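Local coordinates for endo-1,4-beta-xylanase (Pseudoalteromonas haloplanktis, PDB 1H12), which hydrolyses internal beta-1,4 linkages of xylan as a cold-adapted member of glycoside hydrolase family 8, at residues A142-Y148 against S202-P206; D196-P201 against T253-L258; V285-V289 against W301-V306. One frame throughout, in Å; residues are numbered along the deposited sequence. Where two conformers were deposited one is given.

Overall arrangement
Following the chain from the N terminus, the start of helix 143-160 comes first; contact 1 closes a loop of 53 residues from it to 202-206, just ahead of helix 206-215. The first half of contact 2, 196-201, runs directly into 202-206, but its partner 253-258 comes only after helix 219-243, so contacts 1 and 2 cross along the chain, their centres about 13 Å apart. Contact 3 follows in series as a short hairpin between helices 283-296 and 300-318. The continuous run 196-206 belongs to contacts 1 and 2 and also touches the 285-289 half of contact 3: Thr-199 and His-204 join contacts 1 and 2, and Asn-288 probably donates a hydrogen bond to Ser-202 O.

Contact 1 (A142-Y148 against S202-P206); sequences APDGEEY and SYHIP
Asp-144 lays its carboxylate against the ring of Tyr-203, the two planes only 17° apart, at the point where helix 143-160 of the family 8 (alpha/alpha)6 barrel meets the buried loop leading into helix 206-215. This is the tight part. Asp-144 CG sits between its own backbone N and carbonyl carbon (chi1 66°), which folds the acid over the ring and leaves OD1 3.3 Å from Tyr-203 CE1. Asp-144 N hangs over the middle of the ring, and Pro-143 CD reaches Tyr-203 CE2 at 3.7 Å. With an alanine in place of Tyr-203, the Asp-144 carboxylate would probably lose the flat surface it rests on, and a gap would open beside Pro-143.

Toward Ser-202 the fit is looser. Asp-144 OD2 and Ser-202 O are 4.5 Å apart, and a water spans them, donating one hydrogen bond to Asp-144 OD2 and another to Ser-202 O, each 2.7 Å long. Arg-284 from helix 283-296 forms a salt bridge with the same OD2. One turn on, the extended Glu-147 places OE1 2.6 Å from Tyr-203 O, while its OE2 is hydrogen-bonded to Tyr-209. Beyond it Tyr-148, flanked edge-to-face by Trp-82 and Phe-208, crosses the Ile-205 side chain at about a right angle, with Tyr-148 CE2 3.5 Å from Ile-205 CD1.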
ATOM      1  N   ALA A 142      -5.259  -6.180  -9.400  1.00  7.90           N
ATOM      2  CA  ALA A 142      -4.741  -4.881  -8.953  1.00  7.70           C
ATOM      3  C   ALA A 142      -3.333  -5.224  -8.431  1.00  7.40           C
ATOM      4  O   ALA A 142      -3.217  -5.648  -7.282  1.00  7.62           O
ATOM      5  CB  ALA A 142      -5.578  -4.251  -7.888  1.00  8.39           C
ATOM      6  N   PRO A 143      -2.301  -5.127  -9.287  1.00  6.96           N
ATOM      7  CA  PRO A 143      -1.026  -5.805  -8.967  1.00  7.59           C
ATOM      8  C   PRO A 143      -0.313  -5.471  -7.694  1.00  7.10           C
ATOM      9  O   PRO A 143       0.500  -6.278  -7.251  1.00  7.35           O
ATOM     10  CB  PRO A 143      -0.196  -5.530 -10.197  1.00  8.37           C
ATOM     11  CG  PRO A 143      -1.216  -5.541 -11.331  1.00  8.79           C
ATOM     12  CD  PRO A 143      -2.390  -4.801 -10.726  1.00  7.90           C
ATOM     13  N   ASP A 144      -0.539  -4.301  -7.067  1.00  6.90           N
ATOM     14  CA  ASP A 144       0.025  -4.114  -5.752  1.00  6.89           C
ATOM     15  C   ASP A 144      -0.558  -5.020  -4.686  1.00  6.86           C
ATOM     16  O   ASP A 144       0.084  -5.233  -3.663  1.00  7.14           O
ATOM     17  CB  ASP A 144       0.045  -2.657  -5.322  1.00  7.14           C
ATOM     18  CG  ASP A 144      -1.309  -2.007  -5.104  1.00  7.26           C
ATOM     19  OD1 ASP A 144      -2.291  -2.467  -5.777  1.00  7.45           O
ATOM     20  OD2 ASP A 144      -1.391  -1.051  -4.314  1.00  8.37           O
ATOM     21  N   GLY A 145      -1.745  -5.582  -4.912  1.00  6.70           N
ATOM     22  CA  GLY A 145      -2.263  -6.620  -4.029  1.00  6.92           C
ATOM     23  C   GLY A 145      -1.327  -7.832  -4.013  1.00  6.26           C
ATOM     24  O   GLY A 145      -0.899  -8.254  -2.948  1.00  6.58           O
ATOM     25  N   GLU A 146      -0.986  -8.366  -5.183  1.00  6.72           N
ATOM     26  CA  GLU A 146      -0.048  -9.471  -5.247  1.00  6.84           C
ATOM     27  C   GLU A 146       1.293  -9.084  -4.619  1.00  6.87           C
ATOM     28  O   GLU A 146       1.900  -9.917  -3.930  1.00  6.91           O
ATOM     29  CB  GLU A 146       0.173  -9.922  -6.704  1.00  7.39           C
ATOM     30  CG  GLU A 146      -0.971 -10.702  -7.324  1.00  7.56           C
ATOM     31  CD  GLU A 146      -2.148  -9.932  -7.917  1.00  7.41           C
ATOM     32  OE1 GLU A 146      -2.308  -8.722  -7.581  1.00  7.70           O
ATOM     33  OE2 GLU A 146      -2.877 -10.545  -8.712  1.00  8.10           O
ATOM     34  N   GLU A 147       1.769  -7.855  -4.839  1.00  6.51           N
ATOM     35  CA  GLU A 147       2.998  -7.432  -4.201  1.00  6.51           C
ATOM     36  C   GLU A 147       2.933  -7.546  -2.682  1.00  6.44           C
ATOM     37  O   GLU A 147       3.853  -8.070  -2.038  1.00  7.01           O
ATOM     38  CB  GLU A 147       3.372  -5.996  -4.606  1.00  6.86           C
ATOM     39  CG  GLU A 147       3.669  -5.829  -6.074  1.00  7.18           C
ATOM     40  CD  GLU A 147       4.140  -4.458  -6.443  1.00  7.25           C
ATOM     41  OE1 GLU A 147       3.402  -3.483  -6.013  1.00  8.34           O
ATOM     42  OE2 GLU A 147       5.164  -4.277  -7.093  1.00  7.81           O
ATOM     43  N   TYR A 148       1.867  -6.998  -2.088  1.00  6.60           N
ATOM     44  CA  TYR A 148       1.696  -7.078  -0.644  1.00  6.40           C
ATOM     45  C   TYR A 148       1.462  -8.510  -0.185  1.00  6.35           C
ATOM     46  O   TYR A 148       1.925  -8.888   0.893  1.00  6.85           O
ATOM     47  CB  TYR A 148       0.601  -6.142  -0.144  1.00  6.44           C
ATOM     48  CG  TYR A 148       1.038  -4.735   0.173  1.00  6.65           C
ATOM     49  CD1 TYR A 148       1.481  -4.418   1.443  1.00  7.00           C
ATOM     50  CD2 TYR A 148       0.998  -3.727  -0.777  1.00  6.68           C
ATOM     51  CE1 TYR A 148       1.795  -3.135   1.785  1.00  7.33           C
ATOM     52  CE2 TYR A 148       1.367  -2.426  -0.447  1.00  7.20           C
ATOM     53  CZ  TYR A 148       1.754  -2.140   0.854  1.00  6.97           C
ATOM     54  OH  TYR A 148       2.073  -0.856   1.240  1.00  8.60           O
ATOM     55  N   SER A 202       1.878   4.356  -7.411  1.00  6.74           N
ATOM     56  CA  SER A 202       1.571   3.832  -6.069  1.00  7.29           C
ATOM     57  C   SER A 202       1.916   2.360  -5.878  1.00  6.35           C
ATOM     58  O   SER A 202       1.979   1.897  -4.753  1.00  7.14           O
ATOM     59  CB  SER A 202       0.086   4.027  -5.729  1.00  7.70           C
ATOM     60  OG  SER A 202      -0.732   3.065  -6.343  1.00  8.36           O
ATOM     61  N   TYR A 203       2.128   1.630  -6.967  1.00  6.55           N
ATOM     62  CA  TYR A 203       2.486   0.237  -6.884  1.00  6.79           C
ATOM     63  C   TYR A 203       3.971   0.011  -6.626  1.00  7.33           C
ATOM     64  O   TYR A 203       4.418  -1.106  -6.384  1.00  8.03           O
ATOM     65  CB  TYR A 203       2.108  -0.508  -8.148  1.00  7.55           C
ATOM     66  CG  TYR A 203       0.637  -0.584  -8.496  1.00  7.52           C
ATOM     67  CD1 TYR A 203      -0.368   0.016  -7.714  1.00  7.39           C
ATOM     68  CD2 TYR A 203       0.227  -1.286  -9.619  1.00  7.97           C
ATOM     69  CE1 TYR A 203      -1.694  -0.101  -8.065  1.00  7.70           C
ATOM     70  CE2 TYR A 203      -1.097  -1.388  -9.978  1.00  8.48           C
ATOM     71  CZ  TYR A 203      -2.073  -0.810  -9.191  1.00  8.07           C
ATOM     72  OH  TYR A 203      -3.408  -0.961  -9.531  1.00  9.81           O
ATOM     73  N   HIS A 204       4.776   1.080  -6.725  1.00  7.45           N
ATOM     74  CA  HIS A 204       6.247   1.004  -6.593  1.00  7.18           C
ATOM     75  C   HIS A 204       6.655   1.106  -5.134  1.00  7.46           C
ATOM     76  O   HIS A 204       6.579   2.178  -4.526  1.00  7.94           O
ATOM     77  CB  HIS A 204       6.862   2.114  -7.405  1.00  7.28           C
ATOM     78  CG  HIS A 204       6.822   1.833  -8.863  1.00  7.32           C
ATOM     79  ND1 HIS A 204       7.926   1.344  -9.501  1.00  8.22           N
ATOM     80  CD2 HIS A 204       5.806   1.868  -9.761  1.00  7.88           C
ATOM     81  CE1 HIS A 204       7.581   1.115 -10.755  1.00  8.94           C
ATOM     82  NE2 HIS A 204       6.293   1.420 -10.953  1.00  8.52           N
ATOM     83  N   ILE A 205       7.153  -0.026  -4.594  1.00  7.71           N
ATOM     84  CA  ILE A 205       7.630  -0.069  -3.210  1.00  7.75           C
ATOM     85  C   ILE A 205       9.017  -0.655  -3.284  1.00  7.61           C
ATOM     86  O   ILE A 205       9.205  -1.874  -3.127  1.00  7.75           O
ATOM     87  CB  ILE A 205       6.693  -0.829  -2.295  1.00  8.63           C
ATOM     88  CG1 ILE A 205       5.245  -0.368  -2.519  1.00 10.86           C
ATOM     89  CG2 ILE A 205       7.139  -0.651  -0.860  1.00 10.11           C
ATOM     90  CD1 ILE A 205       4.252  -1.167  -1.885  1.00 16.77           C
ATOM     91  N   PRO A 206      10.048   0.156  -3.539  1.00  7.94           N
ATOM     92  CA  PRO A 206      11.339  -0.418  -3.916  1.00  7.90           C
ATOM     93  C   PRO A 206      11.927  -1.358  -2.857  1.00  7.68           C
ATOM     94  O   PRO A 206      12.453  -2.409  -3.194  1.00  8.20           O
ATOM     95  CB  PRO A 206      12.213   0.799  -4.201  1.00  8.22           C
ATOM     96  CG  PRO A 206      11.222   1.829  -4.677  1.00  9.07           C
ATOM     97  CD  PRO A 206       9.989   1.614  -3.808  1.00  8.52           C
TER
HETATM   98  O   HOH W   1       0.380   0.540  -3.026  1.00  8.91           O

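Contact 2 (D196-P201 against T253-L258); sequences DNLTDP and TFLSRL
Asn-197 turns its CG to the side opposite its backbone N (chi1 -170°), carrying OD1 to the main chain of the other loop, where Leu-258 N donates a nearly straight 3.1 Å hydrogen bond to Asn-197 OD1. Arg-257 bends at its second torsion (chi2 -58°), which brings its guanidinium to the main chain of the same residue: Arg-257 NH1 donates to Asn-197 O at 2.9 Å. That oxygen lies in the guanidinium plane, although NH1 stands above the carbonyl plane. A water accepts a hydrogen bond from Arg-257 NH1 and donates one to Asp-196 O at this exposed end.

Further in, the two loops form a single antiparallel bridge, a hydrogen-bonded pair of Thr-199 and Ser-256. Thr-199 N donates to Ser-256 O at 2.9 Å, and Ser-256 N returns the bond to Thr-199 O at 3.0 Å. Leu-258 CD2 packs on Thr-199 CB, 4.0 Å away, and Pro-201 CG on Ser-256 CB at 3.7 Å. Asp-200, hydrogen-bonded to Ser-202 through OD1, brings its OD2 to the edge of the Phe-254 ring, 3.6 Å from Phe-254 CE1, with the carboxylate nearly perpendicular to the ring.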
ATOM      1  N   ASP A 196       0.431  -2.143 -22.337  1.00 11.33           N
ATOM      2  CA  ASP A 196       1.869  -1.975 -22.202  1.00 11.41           C
ATOM      3  C   ASP A 196       2.243  -0.522 -22.008  1.00 10.60           C
ATOM      4  O   ASP A 196       1.444   0.378 -22.154  1.00 11.15           O
ATOM      5  CB  ASP A 196       2.557  -2.588 -23.435  1.00 12.50           C
ATOM      6  CG  ASP A 196       2.417  -4.043 -23.507  1.00 15.59           C
ATOM      7  OD1 ASP A 196       2.056  -4.767 -22.546  1.00 15.08           O
ATOM      8  OD2 ASP A 196       2.690  -4.592 -24.608  1.00 22.90           O
ATOM      9  N   ASN A 197       3.477  -0.311 -21.600  1.00 11.04           N
ATOM     10  CA  ASN A 197       3.996   1.037 -21.304  1.00 11.30           C
ATOM     11  C   ASN A 197       3.111   1.718 -20.286  1.00 10.03           C
ATOM     12  O   ASN A 197       2.806   2.912 -20.434  1.00 11.21           O
ATOM     13  CB  ASN A 197       4.199   1.841 -22.548  1.00 11.71           C
ATOM     14  CG  ASN A 197       4.955   3.121 -22.312  1.00 13.39           C
ATOM     15  OD1 ASN A 197       5.783   3.212 -21.377  1.00 13.87           O
ATOM     16  ND2 ASN A 197       4.760   4.109 -23.175  1.00 15.16           N
ATOM     17  N   LEU A 198       2.744   1.025 -19.219  1.00  9.67           N
ATOM     18  CA  LEU A 198       1.852   1.620 -18.220  1.00  9.16           C
ATOM     19  C   LEU A 198       2.120   1.093 -16.821  1.00  8.58           C
ATOM     20  O   LEU A 198       2.075  -0.149 -16.599  1.00  9.46           O
ATOM     21  CB  LEU A 198       0.404   1.392 -18.603  1.00  9.01           C
ATOM     22  CG  LEU A 198      -0.622   2.084 -17.726  1.00  9.39           C
ATOM     23  CD1 LEU A 198      -0.477   3.583 -17.853  1.00  9.25           C
ATOM     24  CD2 LEU A 198      -2.041   1.611 -18.075  1.00 10.07           C
ATOM     25  N   THR A 199       2.390   1.978 -15.913  1.00  8.22           N
ATOM     26  CA  THR A 199       2.529   1.626 -14.523  1.00  7.76           C
ATOM     27  C   THR A 199       1.678   2.593 -13.686  1.00  7.77           C
ATOM     28  O   THR A 199       1.104   3.545 -14.192  1.00  8.47           O
ATOM     29  CB  THR A 199       3.989   1.550 -14.106  1.00  8.00           C
ATOM     30  OG1 THR A 199       4.137   0.923 -12.825  1.00  8.46           O
ATOM     31  CG2 THR A 199       4.658   2.916 -14.036  1.00  9.54           C
ATOM     32  N   ASP A 200       1.585   2.289 -12.404  1.00  7.96           N
ATOM     33  CA  ASP A 200       0.842   3.088 -11.413  1.00  7.48           C
ATOM     34  C   ASP A 200       1.851   3.394 -10.347  1.00  6.68           C
ATOM     35  O   ASP A 200       2.317   2.469  -9.671  1.00  7.36           O
ATOM     36  CB  ASP A 200      -0.341   2.262 -10.936  1.00  7.60           C
ATOM     37  CG  ASP A 200      -1.215   2.915  -9.916  1.00  7.56           C
ATOM     38  OD1 ASP A 200      -0.753   3.644  -9.056  1.00  7.98           O
ATOM     39  OD2 ASP A 200      -2.485   2.633  -9.996  1.00  8.33           O
ATOM     40  N   PRO A 201       2.304   4.639 -10.215  1.00  7.01           N
ATOM     41  CA  PRO A 201       3.341   4.965  -9.227  1.00  7.31           C
ATOM     42  C   PRO A 201       3.109   4.376  -7.873  1.00  6.85           C
ATOM     43  O   PRO A 201       4.068   3.975  -7.220  1.00  7.49           O
ATOM     44  CB  PRO A 201       3.407   6.496  -9.294  1.00  7.38           C
ATOM     45  CG  PRO A 201       3.110   6.790 -10.755  1.00  8.28           C
ATOM     46  CD  PRO A 201       2.000   5.794 -11.099  1.00  7.52           C
ATOM     47  N   THR A 253       1.092  11.158  -9.705  1.00  7.72           N
ATOM     48  CA  THR A 253      -0.172  10.916 -10.379  1.00  7.51           C
ATOM     49  C   THR A 253      -0.583   9.442 -10.328  1.00  7.25           C
ATOM     50  O   THR A 253       0.213   8.556 -10.007  1.00  7.76           O
ATOM     51  CB  THR A 253      -0.175  11.453 -11.805  1.00  7.59           C
ATOM     52  OG1 THR A 253       0.690  10.689 -12.649  1.00  8.95           O
ATOM     53  CG2 THR A 253       0.293  12.898 -11.836  1.00  9.50           C
ATOM     54  N   PHE A 254      -1.836   9.218 -10.667  1.00  6.91           N
ATOM     55  CA  PHE A 254      -2.455   7.906 -10.748  1.00  7.38           C
ATOM     56  C   PHE A 254      -1.681   6.946 -11.653  1.00  6.99           C
ATOM     57  O   PHE A 254      -1.313   5.846 -11.264  1.00  7.54           O
ATOM     58  CB  PHE A 254      -3.907   8.124 -11.218  1.00  7.48           C
ATOM     59  CG  PHE A 254      -4.676   6.899 -11.579  1.00  7.60           C
ATOM     60  CD1 PHE A 254      -4.478   5.659 -10.975  1.00  8.56           C
ATOM     61  CD2 PHE A 254      -5.661   6.986 -12.564  1.00  8.98           C
ATOM     62  CE1 PHE A 254      -5.240   4.546 -11.371  1.00 10.34           C
ATOM     63  CE2 PHE A 254      -6.412   5.897 -12.964  1.00  9.29           C
ATOM     64  CZ  PHE A 254      -6.191   4.691 -12.378  1.00 10.28           C
ATOM     65  N   LEU A 255      -1.457   7.372 -12.908  1.00  7.34           N
ATOM     66  CA  LEU A 255      -0.842   6.548 -13.919  1.00  7.33           C
ATOM     67  C   LEU A 255       0.374   7.244 -14.515  1.00  7.88           C
ATOM     68  O   LEU A 255       0.434   8.471 -14.611  1.00  8.54           O
ATOM     69  CB  LEU A 255      -1.830   6.211 -15.051  1.00  8.51           C
ATOM     70  CG  LEU A 255      -2.995   5.327 -14.628  1.00  8.30           C
ATOM     71  CD1 LEU A 255      -3.984   5.189 -15.759  1.00  9.86           C
ATOM     72  CD2 LEU A 255      -2.530   3.949 -14.160  1.00  9.86           C
ATOM     73  N   SER A 256       1.347   6.425 -14.947  1.00  7.97           N
ATOM     74  CA  SER A 256       2.568   6.891 -15.530  1.00  8.46           C
ATOM     75  C   SER A 256       3.026   5.974 -16.640  1.00  8.46           C
ATOM     76  O   SER A 256       2.818   4.740 -16.583  1.00  8.87           O
ATOM     77  CB  SER A 256       3.678   6.907 -14.441  1.00  9.58           C
ATOM     78  OG  SER A 256       4.935   7.362 -14.904  1.00 11.99           O
ATOM     79  N   ARG A 257       3.714   6.521 -17.616  1.00  8.82           N
ATOM     80  CA  ARG A 257       4.475   5.713 -18.550  1.00  9.26           C
ATOM     81  C   ARG A 257       5.734   5.196 -17.885  1.00 10.34           C
ATOM     82  O   ARG A 257       6.092   5.610 -16.777  1.00 10.53           O
ATOM     83  CB  ARG A 257       4.818   6.545 -19.819  1.00 11.65           C
ATOM     84  CG  ARG A 257       3.576   7.097 -20.463  1.00 12.48           C
ATOM     85  CD  ARG A 257       2.644   5.983 -20.838  1.00 13.26           C
ATOM     86  NE  ARG A 257       1.520   6.408 -21.687  1.00 14.61           N
ATOM     87  CZ  ARG A 257       0.621   5.588 -22.148  1.00 15.79           C
ATOM     88  NH1 ARG A 257       0.677   4.292 -21.852  1.00 17.49           N
ATOM     89  NH2 ARG A 257      -0.374   6.012 -22.903  1.00 19.50           N
ATOM     90  N   LEU A 258       6.449   4.288 -18.555  1.00 10.94           N
ATOM     91  CA  LEU A 258       7.616   3.646 -17.948  1.00 11.54           C
ATOM     92  C   LEU A 258       8.800   4.552 -17.796  1.00 11.34           C
ATOM     93  O   LEU A 258       9.699   4.251 -17.056  1.00 13.38           O
ATOM     94  CB  LEU A 258       7.930   2.353 -18.676  1.00 12.66           C
ATOM     95  CG  LEU A 258       6.853   1.301 -18.671  1.00 15.81           C
ATOM     96  CD1 LEU A 258       7.404  -0.012 -19.177  1.00 19.75           C
ATOM     97  CD2 LEU A 258       6.109   1.097 -17.429  1.00 16.50           C
TER
HETATM   98  O   HOH W   2      -0.062   2.056 -23.687  1.00 28.76           O
HETATM   99  O   HOH W   3      -0.167   6.300  -8.371  1.00  7.88           O

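Contact 3 (V285-V289 against W301-V306); sequences VIMNV and WHKSAV
Val-289 points at helix 300-318 and has the largest share of this contact, an antiparallel helical hairpin within the (alpha/alpha)6 barrel. The two short helix segments, 9.9 Å apart at their axes, run at 149° to each other.

Take Val-289 outward from its backbone. CB and CG1 both lie near Val-306 CG1 in the conformer given, though Val-306 was deposited in two, which leaves that approach less certain. CG1 lies opposite the backbone N (chi1 174°) and projects straight into the other helix. There Val-289 CG1 comes within 3.7 Å of His-302 CA and within 3.8 Å of His-302 CB, with Ala-305 CB farther off at 4.5 Å. The second branch, CG2, turns the other way and meets the indole, with Val-289 CG2 4.0 Å from Trp-301 CZ3.

That indole is itself covered by the neighbouring imidazole: Trp-301 CE2 lies 3.5 Å over the centre of the His-302 ring. Both His-302 nitrogens have partners, NE2 bonding to Asp-292 and ND1 to Gln-299 N, which should fix how the ring is turned. No hydrogen bond links the two segments; the carbonyl of Val-289 instead faces the imidazole edge, with Val-289 O 3.5 Å from His-302 CD2.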
ATOM      1  N   VAL A 285       1.858   7.173  -2.880  1.00  6.98           N
ATOM      2  CA  VAL A 285       3.207   7.297  -3.415  1.00  7.37           C
ATOM      3  C   VAL A 285       4.173   7.853  -2.384  1.00  7.44           C
ATOM      4  O   VAL A 285       5.219   7.239  -2.134  1.00  7.86           O
ATOM      5  CB  VAL A 285       3.241   8.096  -4.710  1.00  7.31           C
ATOM      6  CG1 VAL A 285       4.660   8.246  -5.206  1.00  8.52           C
ATOM      7  CG2 VAL A 285       2.375   7.466  -5.792  1.00  7.99           C
ATOM      8  N   ILE A 286       3.885   9.005  -1.777  1.00  7.56           N
ATOM      9  CA  ILE A 286       4.854   9.523  -0.822  1.00  7.78           C
ATOM     10  C   ILE A 286       4.918   8.689   0.474  1.00  7.89           C
ATOM     11  O   ILE A 286       5.946   8.674   1.138  1.00  8.16           O
ATOM     12  CB  ILE A 286       4.760  11.018  -0.567  1.00  8.72           C
ATOM     13  CG1 ILE A 286       3.449  11.447   0.134  1.00  8.43           C
ATOM     14  CG2 ILE A 286       5.030  11.783  -1.867  1.00  9.21           C
ATOM     15  CD1 ILE A 286       3.454  12.919   0.560  1.00  9.65           C
ATOM     16  N   MET A 287       3.849   7.954   0.783  1.00  7.71           N
ATOM     17  CA  MET A 287       3.920   6.949   1.836  1.00  8.03           C
ATOM     18  C   MET A 287       5.001   5.899   1.489  1.00  8.13           C
ATOM     19  O   MET A 287       5.822   5.555   2.345  1.00  9.18           O
ATOM     20  CB  MET A 287       2.560   6.281   2.003  1.00  9.23           C
ATOM     21  CG  MET A 287       2.452   5.265   3.057  1.00 12.60           C
ATOM     22  SD  MET A 287       0.847   4.500   3.073  1.00 17.91           S
ATOM     23  CE  MET A 287       0.616   3.635   1.752  0.50 21.26           C
ATOM     24  N   ASN A 288       4.966   5.415   0.255  1.00  7.49           N
ATOM     25  CA  ASN A 288       5.939   4.447  -0.203  1.00  7.59           C
ATOM     26  C   ASN A 288       7.349   5.012  -0.213  1.00  7.33           C
ATOM     27  O   ASN A 288       8.309   4.296   0.060  1.00  8.01           O
ATOM     28  CB  ASN A 288       5.584   3.956  -1.589  1.00  7.75           C
ATOM     29  CG  ASN A 288       4.301   3.188  -1.673  1.00  8.05           C
ATOM     30  OD1 ASN A 288       3.828   2.607  -0.673  1.00  9.66           O
ATOM     31  ND2 ASN A 288       3.732   3.129  -2.873  1.00  8.98           N
ATOM     32  N   VAL A 289       7.495   6.286  -0.564  1.00  7.86           N
ATOM     33  CA  VAL A 289       8.806   6.949  -0.533  1.00  7.79           C
ATOM     34  C   VAL A 289       9.323   6.993   0.920  1.00  8.32           C
ATOM     35  O   VAL A 289      10.496   6.722   1.156  1.00  8.67           O
ATOM     36  CB  VAL A 289       8.737   8.327  -1.188  1.00  8.08           C
ATOM     37  CG1 VAL A 289      10.049   9.080  -1.027  1.00  8.96           C
ATOM     38  CG2 VAL A 289       8.395   8.221  -2.653  1.00  8.66           C
ATOM     39  N   TRP A 301      16.717  12.130  -3.611  1.00 11.11           N
ATOM     40  CA  TRP A 301      15.441  12.128  -4.324  1.00 10.66           C
ATOM     41  C   TRP A 301      14.264  11.872  -3.372  1.00  9.53           C
ATOM     42  O   TRP A 301      13.182  12.428  -3.589  1.00 10.17           O
ATOM     43  CB  TRP A 301      15.425  11.156  -5.486  1.00 11.75           C
ATOM     44  CG  TRP A 301      15.336   9.676  -5.131  1.00 12.61           C
ATOM     45  CD1 TRP A 301      16.350   8.791  -4.959  1.00 14.06           C
ATOM     46  CD2 TRP A 301      14.116   8.940  -4.963  1.00 12.24           C
ATOM     47  NE1 TRP A 301      15.835   7.544  -4.662  1.00 14.72           N
ATOM     48  CE2 TRP A 301      14.473   7.605  -4.633  1.00 12.88           C
ATOM     49  CE3 TRP A 301      12.785   9.279  -5.055  1.00 11.57           C
ATOM     50  CZ2 TRP A 301      13.511   6.611  -4.417  1.00 13.19           C
ATOM     51  CZ3 TRP A 301      11.837   8.270  -4.780  1.00 12.72           C
ATOM     52  CH2 TRP A 301      12.208   6.992  -4.482  1.00 13.01           C
ATOM     53  N   HIS A 302      14.435  11.033  -2.344  1.00  9.61           N
ATOM     54  CA  HIS A 302      13.334  10.786  -1.425  1.00  9.24           C
ATOM     55  C   HIS A 302      12.927  12.077  -0.739  1.00  8.95           C
ATOM     56  O   HIS A 302      11.747  12.396  -0.590  1.00  9.44           O
ATOM     57  CB  HIS A 302      13.685   9.808  -0.303  1.00  9.30           C
ATOM     58  CG  HIS A 302      14.102   8.437  -0.732  1.00  9.18           C
ATOM     59  ND1 HIS A 302      15.396   8.134  -1.101  1.00 12.75           N
ATOM     60  CD2 HIS A 302      13.394   7.280  -0.768  1.00  9.43           C
ATOM     61  CE1 HIS A 302      15.429   6.832  -1.332  1.00 12.00           C
ATOM     62  NE2 HIS A 302      14.232   6.283  -1.153  1.00 10.21           N
ATOM     63  N   LYS A 303      13.931  12.807  -0.282  1.00  9.61           N
ATOM     64  CA  LYS A 303      13.722  14.028   0.496  1.00  9.82           C
ATOM     65  C   LYS A 303      13.066  15.075  -0.358  1.00  9.79           C
ATOM     66  O   LYS A 303      12.135  15.760   0.085  1.00 10.70           O
ATOM     67  CB  LYS A 303      15.070  14.499   1.056  1.00 10.45           C
ATOM     68  CG  LYS A 303      15.725  13.537   1.992  1.00 12.19           C
ATOM     69  CD  LYS A 303      17.227  13.957   2.258  1.00 15.93           C
ATOM     70  CE  LYS A 303      17.985  13.051   2.926  1.00 19.47           C
ATOM     71  NZ  LYS A 303      19.397  13.620   3.133  1.00 18.67           N
ATOM     72  N   SER A 304      13.549  15.280  -1.568  1.00  9.70           N
ATOM     73  CA  SER A 304      12.961  16.264  -2.455  1.00 10.41           C
ATOM     74  C   SER A 304      11.513  15.900  -2.786  1.00  9.23           C
ATOM     75  O   SER A 304      10.627  16.741  -2.810  1.00 10.41           O
ATOM     76  CB  SER A 304      13.826  16.366  -3.740  1.00 13.11           C
ATOM     77  OG  SER A 304      13.280  17.261  -4.657  1.00 15.31           O
ATOM     78  N   ALA A 305      11.267  14.635  -3.098  1.00  9.43           N
ATOM     79  CA  ALA A 305       9.916  14.190  -3.459  1.00  9.21           C
ATOM     80  C   ALA A 305       8.932  14.526  -2.353  1.00  8.53           C
ATOM     81  O   ALA A 305       7.882  15.124  -2.610  1.00  9.17           O
ATOM     82  CB  ALA A 305       9.917  12.683  -3.720  1.00  9.94           C
ATOM     83  N   VAL A 306       9.280  14.127  -1.133  1.00  8.38           N
ATOM     84  CA  VAL A 306       8.340  14.373  -0.035  0.50  9.01           C
ATOM     85  C   VAL A 306       8.274  15.839   0.364  1.00  8.61           C
ATOM     86  O   VAL A 306       7.170  16.360   0.586  1.00  9.28           O
ATOM     87  CB  VAL A 306       8.524  13.422   1.153  0.50 10.68           C
ATOM     88  CG1 VAL A 306       8.519  11.952   0.628  0.50 10.52           C
ATOM     89  CG2 VAL A 306       9.697  13.713   1.979  0.50 13.73           C
TER